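Local coordinates for uncharacterized protein MJ1062 (Methanocaldococcus jannaschii, PDB 3EO4), which is of unknown function but carries a C-terminal GNAT-type domain, consistent with acyl transfer, within a longer protein probably also having hexosyltransferase activity, at residues A29-P34 with K38-Q43. Sequence-based numbering, arbitrary orientation.
Sequences AWRSNP and KFFYIQ
K38 N donates a hydrogen bond to P34 O (3.2 Å), linking residues four apart across helix 34-37, and K38 CG also packs against that oxygen at 3.3 Å. Two residues on, the F40 ring lies nearly parallel to the R31 guanidinium, the planes 13° apart. F40 CE1 sits over the centre of the guanidinium, 3.3 Å from R31 CZ, whereas R31 NH1 is displaced toward the rim of the ring. The bend of the arginine chain at chi3 (97°) goes with the guanidinium lying flat over one face of the phenyl ring. R31 NH1 also forms a salt bridge to a bound MES, probably from the crystallisation liquor. F40 to Q43 form a type II turn that brings Q43 back toward R31. With CG anti to the backbone N (chi1 -166°) and an extended chain beyond it, Q43 carries its amide to the C-terminal end of helix 24-31, where NE2 donates to R31 O (2.8 Å). The same NE2 bonds E45 O, so both backbone carbonyls hold the amide in place, and its OE1 lies in plane at the edge of the F40 ring. Replacing R31 with an alanine would probably leave that face of F40 without the flat group now lying over it and the MES sulfonate without this counter-charge. This surface contact of the GNAT-family domain ties the loop between helices 34-37 and 49-58 back to the end of helix 24-31; R31 also touches L96 of strand 92-97, and N33 and P34 pack against the second subunit.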
# COMPACT_ATOMS: atom_id res chain seq x y z
N ALA A 29 -1.62 3.11 2.27
CA ALA A 29 -1.37 1.67 2.33
C ALA A 29 0.03 1.31 2.86
O ALA A 29 0.20 0.36 3.64
CB ALA A 29 -1.62 1.02 0.98
N TRP A 30 1.02 2.09 2.46
CA TRP A 30 2.35 1.96 3.02
C TRP A 30 2.39 2.29 4.53
O TRP A 30 2.96 1.55 5.31
CB TRP A 30 3.30 2.87 2.29
CG TRP A 30 3.61 2.45 0.89
CD1 TRP A 30 3.65 1.17 0.38
CD2 TRP A 30 3.95 3.34 -0.18
NE1 TRP A 30 4.01 1.21 -0.96
CE2 TRP A 30 4.20 2.53 -1.32
CE3 TRP A 30 4.10 4.73 -0.28
CZ2 TRP A 30 4.58 3.08 -2.56
CZ3 TRP A 30 4.46 5.28 -1.50
CH2 TRP A 30 4.71 4.44 -2.64
N ARG A 31 1.79 3.40 4.92
CA ARG A 31 1.82 3.81 6.34
C ARG A 31 0.97 2.96 7.28
O ARG A 31 1.04 3.14 8.51
CB ARG A 31 1.38 5.28 6.47
CG ARG A 31 2.30 6.22 5.69
CD ARG A 31 2.05 7.67 6.08
NE ARG A 31 3.01 8.13 7.09
CZ ARG A 31 2.84 8.08 8.41
NH1 ARG A 31 3.80 8.52 9.20
NH2 ARG A 31 1.70 7.59 8.93
N SER A 32 0.11 2.12 6.71
CA SER A 32 -0.78 1.27 7.49
C SER A 32 -0.18 -0.12 7.60
O SER A 32 -0.79 -1.01 8.15
CB SER A 32 -2.18 1.21 6.88
OG SER A 32 -2.74 2.52 6.76
N ASN A 33 1.03 -0.29 7.08
CA ASN A 33 1.71 -1.55 7.22
C ASN A 33 2.51 -1.58 8.53
O ASN A 33 3.43 -0.78 8.69
CB ASN A 33 2.61 -1.77 6.00
CG ASN A 33 3.06 -3.20 5.86
OD1 ASN A 33 3.42 -3.83 6.83
ND2 ASN A 33 3.07 -3.69 4.64
N PRO A 34 2.15 -2.48 9.48
CA PRO A 34 2.80 -2.64 10.78
C PRO A 34 4.31 -2.83 10.70
O PRO A 34 5.01 -2.51 11.66
CB PRO A 34 2.17 -3.92 11.35
CG PRO A 34 0.88 -4.04 10.65
CD PRO A 34 1.08 -3.48 9.29
N LYS A 38 5.97 0.35 12.75
CA LYS A 38 6.94 -0.01 13.79
C LYS A 38 7.90 1.14 14.10
O LYS A 38 8.42 1.24 15.20
CB LYS A 38 7.91 -1.03 13.21
CG LYS A 38 7.76 -2.41 13.56
CD LYS A 38 8.94 -3.10 12.87
CE LYS A 38 10.22 -2.95 13.71
NZ LYS A 38 10.52 -4.19 14.45
N PHE A 39 8.22 1.90 13.06
CA PHE A 39 9.22 2.95 13.11
C PHE A 39 8.63 4.36 13.31
O PHE A 39 9.37 5.34 13.28
CB PHE A 39 10.16 2.85 11.87
CG PHE A 39 10.82 1.48 11.71
CD1 PHE A 39 11.56 0.93 12.74
CD2 PHE A 39 10.69 0.75 10.52
CE1 PHE A 39 12.18 -0.33 12.62
CE2 PHE A 39 11.30 -0.52 10.37
CZ PHE A 39 12.05 -1.06 11.46
N PHE A 40 7.33 4.46 13.56
CA PHE A 40 6.63 5.74 13.65
C PHE A 40 6.24 6.00 15.10
O PHE A 40 5.66 5.11 15.74
CB PHE A 40 5.34 5.74 12.81
CG PHE A 40 5.56 5.69 11.32
CD1 PHE A 40 4.49 5.42 10.48
CD2 PHE A 40 6.81 5.89 10.77
CE1 PHE A 40 4.65 5.36 9.12
CE2 PHE A 40 6.98 5.85 9.39
CZ PHE A 40 5.90 5.58 8.57
N TYR A 41 6.54 7.20 15.59
CA TYR A 41 6.22 7.60 16.96
C TYR A 41 4.77 7.21 17.33
O TYR A 41 3.81 7.59 16.65
CB TYR A 41 6.50 9.10 17.17
CG TYR A 41 6.27 9.56 18.60
CD1 TYR A 41 7.08 9.11 19.64
CD2 TYR A 41 5.24 10.43 18.91
CE1 TYR A 41 6.86 9.50 20.94
CE2 TYR A 41 5.02 10.85 20.22
CZ TYR A 41 5.84 10.37 21.23
OH TYR A 41 5.65 10.74 22.53
N ILE A 42 4.66 6.37 18.36
CA ILE A 42 3.40 5.85 18.94
C ILE A 42 2.30 5.21 18.04
O ILE A 42 1.26 4.81 18.57
CB ILE A 42 2.72 6.87 19.90
CG1 ILE A 42 1.75 7.80 19.14
CG2 ILE A 42 3.75 7.53 20.81
CD1 ILE A 42 2.19 9.19 19.00
N GLN A 43 2.50 5.11 16.72
CA GLN A 43 1.46 4.46 15.90
C GLN A 43 1.41 2.98 16.28
O GLN A 43 2.45 2.31 16.33
CB GLN A 43 1.71 4.64 14.40
CG GLN A 43 0.52 4.29 13.51
CD GLN A 43 0.78 4.57 12.01
OE1 GLN A 43 1.55 5.45 11.66
NE2 GLN A 43 0.14 3.80 11.13